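Local coordinates for secreted protein ASP-2 (Necator americanus, PDB 1U53) that is a secreted pathogenesis-related-1 protein of the CAP superfamily and a hookworm vaccine antigen, whose molecular activity is not firmly established, at residues 23-26 / 27-30; 90-93 / 94-97; 138-141 / 142-145. All coordinates share one frame; numbering follows the deposited sequence.

All three contacts are local and follow one another along the chain without crossing or enclosing each other. Contact 1 is a run of helix 14-32. Contact 2 turns the chain between strand 84-90 and helix 97-109. Contact 3 turns it between helix 133-138 and strand 145-152. Contacts 1 and 3 touch: NH1 of R28 lies 2.8 Å from O of W140 and 2.9 Å from O of M138, both probable hydrogen bonds. This ties the first helix to the turn that leads into the sheet. Contact 2 stands apart on the surface, with its nearest atoms about 10 Å from contact 1 and about 13 Å from contact 3.

Contact 1: residues 23-26 / 27-30; sequences MHNS and LRSS. Unlike the reference sequence in segment 23-26: M23 (reference Leu).
M23 and L27 touch side by side, one helical turn apart. M23 is a methionine where the reference sequence has leucine. Its CG lies beside the backbone N (chi1 -65°), and bends further out bring CE to 3.9 Å from CD1 of L27. The M23 carbonyl accepts the L27 N-H at 3.0 Å. CG of L27 also packs against this oxygen, at 3.3 Å.

H24 O accepts from R28 N at 2.9 Å. The aliphatic part of R28 runs past the same carbonyl, with CG 3.1 Å from H24 O. The H24 imidazole is held at both nitrogens, ND1 by F20 O and NE2 by the Y163 hydroxyl.

N25 O accepts from S29 N. The N25 side chain crosses that of R28, with OD1 4.1 Å from CD and the amide and guanidinium planes 71° apart. The two ends are held separately: OD1 accepts from M53 N, while R28 reaches the carbonyls of K51, M138 and W140.

S26 O accepts from S30 N at 2.9 Å, completing four successive i to i+4 bonds of a regular alpha helix. S30 OG sits between its own N and carbonyl carbon (chi1 78°), which lets it turn back to L27 O at 2.8 Å.

These residues make up most of the second half of helix 14-32, one of the helices packed around the central sheet of the CAP domain. M23 and H24 touch S105 of helix 97-109, and L27 and S30 touch F109. H24 and L27 also meet M138 of helix 133-138. The ring of H24 meets Y163 of strand 157-164.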
loop_
_atom_site.group_PDB
_atom_site.type_symbol
_atom_site.label_atom_id
_atom_site.label_comp_id
_atom_site.label_asym_id
_atom_site.label_seq_id
_atom_site.Cartn_x
_atom_site.Cartn_y
_atom_site.Cartn_z
ATOM N N MET A 23 -5.083 1.440 -7.792
ATOM C CA MET A 23 -3.830 0.688 -7.903
ATOM C C MET A 23 -3.667 -0.215 -6.707
ATOM O O MET A 23 -3.289 -1.369 -6.829
ATOM C CB MET A 23 -2.610 1.602 -7.913
ATOM C CG MET A 23 -2.514 2.468 -9.039
ATOM S SD MET A 23 -1.194 2.078 -10.194
ATOM C CE MET A 23 0.019 1.003 -9.616
ATOM N N HIS A 24 -3.932 0.304 -5.505
ATOM C CA HIS A 24 -3.800 -0.612 -4.356
ATOM C C HIS A 24 -4.751 -1.787 -4.418
ATOM O O HIS A 24 -4.359 -2.948 -4.177
ATOM C CB HIS A 24 -3.963 0.122 -3.024
ATOM C CG HIS A 24 -2.700 0.792 -2.548
ATOM N ND1 HIS A 24 -2.187 1.945 -3.106
ATOM C CD2 HIS A 24 -1.871 0.464 -1.526
ATOM C CE1 HIS A 24 -1.072 2.281 -2.470
ATOM N NE2 HIS A 24 -0.864 1.392 -1.503
ATOM N N ASN A 25 -6.025 -1.516 -4.732
ATOM C CA ASN A 25 -6.987 -2.637 -4.773
ATOM C C ASN A 25 -6.742 -3.582 -5.934
ATOM O O ASN A 25 -6.884 -4.805 -5.787
ATOM C CB ASN A 25 -8.409 -2.144 -4.766
ATOM C CG ASN A 25 -8.839 -1.743 -3.390
ATOM O OD1 ASN A 25 -8.440 -2.373 -2.424
ATOM N ND2 ASN A 25 -9.618 -0.663 -3.287
ATOM N N SER A 26 -6.314 -3.025 -7.057
ATOM C CA SER A 26 -5.954 -3.842 -8.218
ATOM C C SER A 26 -4.829 -4.833 -7.880
ATOM O O SER A 26 -4.884 -5.991 -8.223
ATOM C CB SER A 26 -5.430 -2.921 -9.319
ATOM O OG SER A 26 -4.964 -3.655 -10.451
ATOM N N LEU A 27 -3.776 -4.331 -7.267
ATOM C CA LEU A 27 -2.609 -5.141 -6.987
ATOM C C LEU A 27 -2.900 -6.112 -5.849
ATOM O O LEU A 27 -2.454 -7.280 -5.912
ATOM C CB LEU A 27 -1.432 -4.205 -6.660
ATOM C CG LEU A 27 -0.948 -3.392 -7.864
ATOM C CD1 LEU A 27 0.005 -2.265 -7.464
ATOM C CD2 LEU A 27 -0.243 -4.299 -8.857
ATOM N N ARG A 28 -3.648 -5.665 -4.827
ATOM C CA ARG A 28 -4.135 -6.653 -3.830
ATOM C C ARG A 28 -4.879 -7.778 -4.516
ATOM O O ARG A 28 -4.748 -8.957 -4.136
ATOM C CB ARG A 28 -5.021 -5.942 -2.789
ATOM C CG ARG A 28 -4.145 -5.092 -1.916
ATOM C CD ARG A 28 -4.949 -4.092 -1.053
ATOM N NE ARG A 28 -5.715 -4.737 0.039
ATOM C CZ ARG A 28 -5.231 -4.992 1.262
ATOM N NH1 ARG A 28 -3.961 -4.718 1.589
ATOM N NH2 ARG A 28 -6.025 -5.555 2.162
ATOM N N SER A 29 -5.702 -7.414 -5.510
ATOM C CA SER A 29 -6.510 -8.431 -6.182
ATOM C C SER A 29 -5.612 -9.374 -6.974
ATOM O O SER A 29 -5.755 -10.593 -6.886
ATOM C CB SER A 29 -7.584 -7.788 -7.108
ATOM O OG SER A 29 -8.155 -8.749 -8.018
ATOM N N SER A 30 -4.667 -8.821 -7.724
ATOM C CA SER A 30 -3.702 -9.694 -8.438
ATOM C C SER A 30 -3.009 -10.687 -7.516
ATOM O O SER A 30 -2.883 -11.852 -7.844
ATOM C CB SER A 30 -2.654 -8.883 -9.196
ATOM O OG SER A 30 -1.615 -8.350 -8.378
#

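Contact 2: residues 90-93 / 94-97; sequences SSDS and GMDK
D92 and M95 meet across a type I beta turn. M95 N donates to D92 O at 3.1 Å, the bond that closes the turn. The donor stands above the carbonyl plane, 52° out of it, and the C=O...N angle is 124°. Such a bent approach follows from the tightness of the turn.

The two side chains cross at about a right angle. The M95 chain leaves extended, with CG opposite the backbone N (chi1 -179°), and bends only at chi3. The bend brings the terminal methyl back to the aspartate, with CE 3.6 Å from OD2 and 3.8 Å from CB of D92. The same methyl touches S90, at 3.8 Å from OG. These are van der Waals contacts, so the terminal methyl lies against polar groups without bonding to them.

The next shell fixes the aspartate and the bend. S90 OG accepts the D92 N-H at 3.1 Å, forming an ST turn just before the beta turn. D92 is also the centre of an inverse gamma turn, with a weak bond from S93 N to S91 O. One water donates to D92 OD1 at 2.7 Å and accepts from G94 N, bridging the carboxylate to the turn backbone. A second water lies close to the carbonyl oxygens of S93 and M95. S93 OG is hydrogen-bonded to C153 O, the carbonyl of a half-cystine paired with C70.

The turn lies on the surface, joining strand 84-90 to helix 97-109. S90 still pairs with C157 in the sheet. M95 is buried and packs on A100 and Q103 of the helix. D96 is the N-cap, its OD2 accepting from K99 N, so the loop ends by starting that helix.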
loop_
_atom_site.group_PDB
_atom_site.type_symbol
_atom_site.label_atom_id
_atom_site.label_comp_id
_atom_site.label_asym_id
_atom_site.label_seq_id
_atom_site.Cartn_x
_atom_site.Cartn_y
_atom_site.Cartn_z
ATOM N N SER A 90 10.749 11.144 -6.202
ATOM C CA SER A 90 11.327 11.278 -7.525
ATOM C C SER A 90 12.007 12.634 -7.624
ATOM O O SER A 90 11.571 13.586 -7.025
ATOM C CB SER A 90 10.186 11.275 -8.549
ATOM O OG SER A 90 10.637 11.689 -9.821
ATOM N N SER A 91 13.062 12.747 -8.430
ATOM C CA SER A 91 13.695 14.039 -8.615
ATOM C C SER A 91 12.900 14.970 -9.541
ATOM O O SER A 91 13.253 16.147 -9.636
ATOM C CB SER A 91 15.089 13.848 -9.261
ATOM O OG SER A 91 14.872 13.392 -10.600
ATOM N N ASP A 92 11.857 14.464 -10.209
ATOM C CA ASP A 92 10.974 15.307 -11.044
ATOM C C ASP A 92 9.940 15.989 -10.151
ATOM O O ASP A 92 8.813 15.502 -10.017
ATOM C CB ASP A 92 10.287 14.401 -12.084
ATOM C CG ASP A 92 9.522 15.155 -13.154
ATOM O OD1 ASP A 92 9.367 16.375 -13.054
ATOM O OD2 ASP A 92 9.047 14.464 -14.094
ATOM N N SER A 93 10.341 17.130 -9.580
ATOM C CA SER A 93 9.550 17.924 -8.593
ATOM C C SER A 93 8.155 18.215 -9.033
ATOM O O SER A 93 7.171 18.130 -8.244
ATOM C CB SER A 93 10.280 19.263 -8.323
ATOM O OG SER A 93 11.251 18.945 -7.371
ATOM N N GLY A 94 8.045 18.590 -10.286
ATOM C CA GLY A 94 6.748 19.053 -10.776
ATOM C C GLY A 94 5.924 17.968 -11.447
ATOM O O GLY A 94 4.991 18.282 -12.166
ATOM N N MET A 95 6.283 16.700 -11.235
ATOM C CA MET A 95 5.540 15.591 -11.799
ATOM C C MET A 95 4.058 15.689 -11.502
ATOM O O MET A 95 3.667 16.105 -10.400
ATOM C CB MET A 95 6.063 14.276 -11.203
ATOM C CG MET A 95 5.362 13.014 -11.740
ATOM S SD MET A 95 6.185 11.472 -11.290
ATOM C CE MET A 95 7.675 11.710 -12.174
ATOM N N ASP A 96 3.236 15.279 -12.476
ATOM C CA ASP A 96 1.785 15.277 -12.294
ATOM C C ASP A 96 1.484 14.386 -11.114
ATOM O O ASP A 96 2.099 13.328 -10.991
ATOM C CB ASP A 96 1.153 14.702 -13.556
ATOM C CG ASP A 96 -0.284 14.399 -13.381
ATOM O OD1 ASP A 96 -1.158 15.274 -13.618
ATOM O OD2 ASP A 96 -0.581 13.249 -13.005
ATOM N N LYS A 97 0.610 14.794 -10.200
ATOM C CA LYS A 97 0.436 13.986 -8.969
ATOM C C LYS A 97 -0.126 12.604 -9.161
ATOM O O LYS A 97 0.204 11.707 -8.394
ATOM C CB LYS A 97 -0.372 14.763 -7.914
ATOM C CG LYS A 97 0.337 16.048 -7.502
ATOM C CD LYS A 97 -0.242 16.681 -6.225
ATOM C CE LYS A 97 0.495 17.998 -5.885
ATOM N NZ LYS A 97 -0.268 19.137 -6.439
HETATM O O HOH W 1 9.791 18.924 -12.406
HETATM O O HOH W 2 4.421 17.346 -8.235
#

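Contact 3: residues 138-141 / 142-145; sequences MVWQ and ETVK
W140 and T143 meet across a type I beta turn. Of the hydrogen bonds, T143 N to W140 O is 3.1 Å long and closes the turn. Its donor stands 56° out of the carbonyl plane. The second bond joins neighbouring side chains: Q141 NE2 donates to E142 OE2 at 2.8 Å, nearly straight at 169°. The carboxylate uses its anti lone pair, and OE2 lies in the amide plane, though the two groups are turned 72° apart. Q141 is extended while E142 bends at chi2, which brings their ends together. Q141 OE1 is held by E176 N.

W140 to T143 form the end of the CRISP family signature that begins in helix 133-138. V144 and K145, leading into strand 145-152, both face G164, a classic beta bulge where the chain joins the sheet, beside strand 157-164.

Among charges, E142 OE1 forms a salt bridge with K51, which probably favours the ionised carboxylate.

In van der Waals contact, the W140 and T143 side chains cross at about a right angle. CD1 is 3.5 Å from OG1, which approaches the indole obliquely; T143 N lies at the ring edge, in plane. OG1 has P165 O as its main partner, with Q137 OE1 also near; one proton cannot serve both.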
loop_
_atom_site.group_PDB
_atom_site.type_symbol
_atom_site.label_atom_id
_atom_site.label_comp_id
_atom_site.label_asym_id
_atom_site.label_seq_id
_atom_site.Cartn_x
_atom_site.Cartn_y
_atom_site.Cartn_z
ATOM N N MET A 138 1.451 -2.837 1.283
ATOM C CA MET A 138 0.401 -2.622 0.305
ATOM C C MET A 138 -0.591 -3.786 0.337
ATOM O O MET A 138 -1.772 -3.575 0.096
ATOM C CB MET A 138 0.976 -2.544 -1.115
ATOM C CG MET A 138 1.615 -1.203 -1.389
ATOM S SD MET A 138 2.199 -1.099 -3.122
ATOM C CE MET A 138 0.600 -0.827 -3.928
ATOM N N VAL A 139 -0.104 -5.026 0.529
ATOM C CA VAL A 139 -0.995 -6.187 0.489
ATOM C C VAL A 139 -1.296 -6.811 1.859
ATOM O O VAL A 139 -1.685 -7.975 1.932
ATOM C CB VAL A 139 -0.477 -7.288 -0.487
ATOM C CG1 VAL A 139 -0.287 -6.694 -1.951
ATOM C CG2 VAL A 139 0.863 -7.911 0.015
ATOM N N TRP A 140 -1.114 -6.029 2.934
ATOM C CA TRP A 140 -1.419 -6.512 4.277
ATOM C C TRP A 140 -2.938 -6.733 4.410
ATOM O O TRP A 140 -3.729 -5.821 4.198
ATOM C CB TRP A 140 -0.937 -5.476 5.293
ATOM C CG TRP A 140 -0.828 -6.044 6.687
ATOM C CD1 TRP A 140 -1.721 -5.942 7.702
ATOM C CD2 TRP A 140 0.300 -6.763 7.197
ATOM N NE1 TRP A 140 -1.205 -6.561 8.848
ATOM C CE2 TRP A 140 0.012 -7.101 8.544
ATOM C CE3 TRP A 140 1.511 -7.182 6.635
ATOM C CZ2 TRP A 140 0.915 -7.834 9.333
ATOM C CZ3 TRP A 140 2.401 -7.906 7.402
ATOM C CH2 TRP A 140 2.097 -8.230 8.748
ATOM N N GLN A 141 -3.331 -7.964 4.737
ATOM C CA GLN A 141 -4.727 -8.377 4.643
ATOM C C GLN A 141 -5.612 -7.446 5.428
ATOM O O GLN A 141 -6.684 -7.054 4.943
ATOM C CB GLN A 141 -4.838 -9.802 5.150
ATOM C CG GLN A 141 -6.268 -10.226 5.441
ATOM C CD GLN A 141 -6.261 -11.598 6.008
ATOM O OE1 GLN A 141 -5.818 -12.508 5.361
ATOM N NE2 GLN A 141 -6.750 -11.748 7.236
ATOM N N GLU A 142 -5.193 -7.148 6.660
ATOM C CA GLU A 142 -6.066 -6.446 7.588
ATOM C C GLU A 142 -6.054 -4.934 7.431
ATOM O O GLU A 142 -6.878 -4.226 8.045
ATOM C CB GLU A 142 -5.765 -6.887 9.017
ATOM C CG GLU A 142 -6.116 -8.381 9.204
ATOM C CD GLU A 142 -7.585 -8.627 9.113
ATOM O OE1 GLU A 142 -8.357 -7.716 9.495
ATOM O OE2 GLU A 142 -8.007 -9.730 8.679
ATOM N N THR A 143 -5.202 -4.425 6.534
ATOM C CA THR A 143 -5.161 -2.981 6.322
ATOM C C THR A 143 -6.272 -2.633 5.346
ATOM O O THR A 143 -6.296 -3.157 4.221
ATOM C CB THR A 143 -3.826 -2.583 5.736
ATOM O OG1 THR A 143 -2.823 -2.728 6.739
ATOM C CG2 THR A 143 -3.876 -1.104 5.289
ATOM N N VAL A 144 -7.220 -1.784 5.755
ATOM C CA VAL A 144 -8.385 -1.494 4.944
ATOM C C VAL A 144 -8.656 0.011 4.726
ATOM O O VAL A 144 -9.636 0.365 4.112
ATOM C CB VAL A 144 -9.654 -2.156 5.528
ATOM C CG1 VAL A 144 -9.496 -3.655 5.500
ATOM C CG2 VAL A 144 -9.854 -1.659 6.955
ATOM N N LYS A 145 -7.792 0.885 5.245
ATOM C CA LYS A 145 -7.882 2.332 4.995
ATOM C C LYS A 145 -6.569 2.811 4.372
ATOM O O LYS A 145 -5.499 2.447 4.843
ATOM C CB LYS A 145 -8.085 3.080 6.316
ATOM C CG LYS A 145 -9.416 2.710 7.044
ATOM C CD LYS A 145 -9.492 3.410 8.428
ATOM C CE LYS A 145 -10.952 3.471 8.961
ATOM N NZ LYS A 145 -11.766 4.481 8.248
#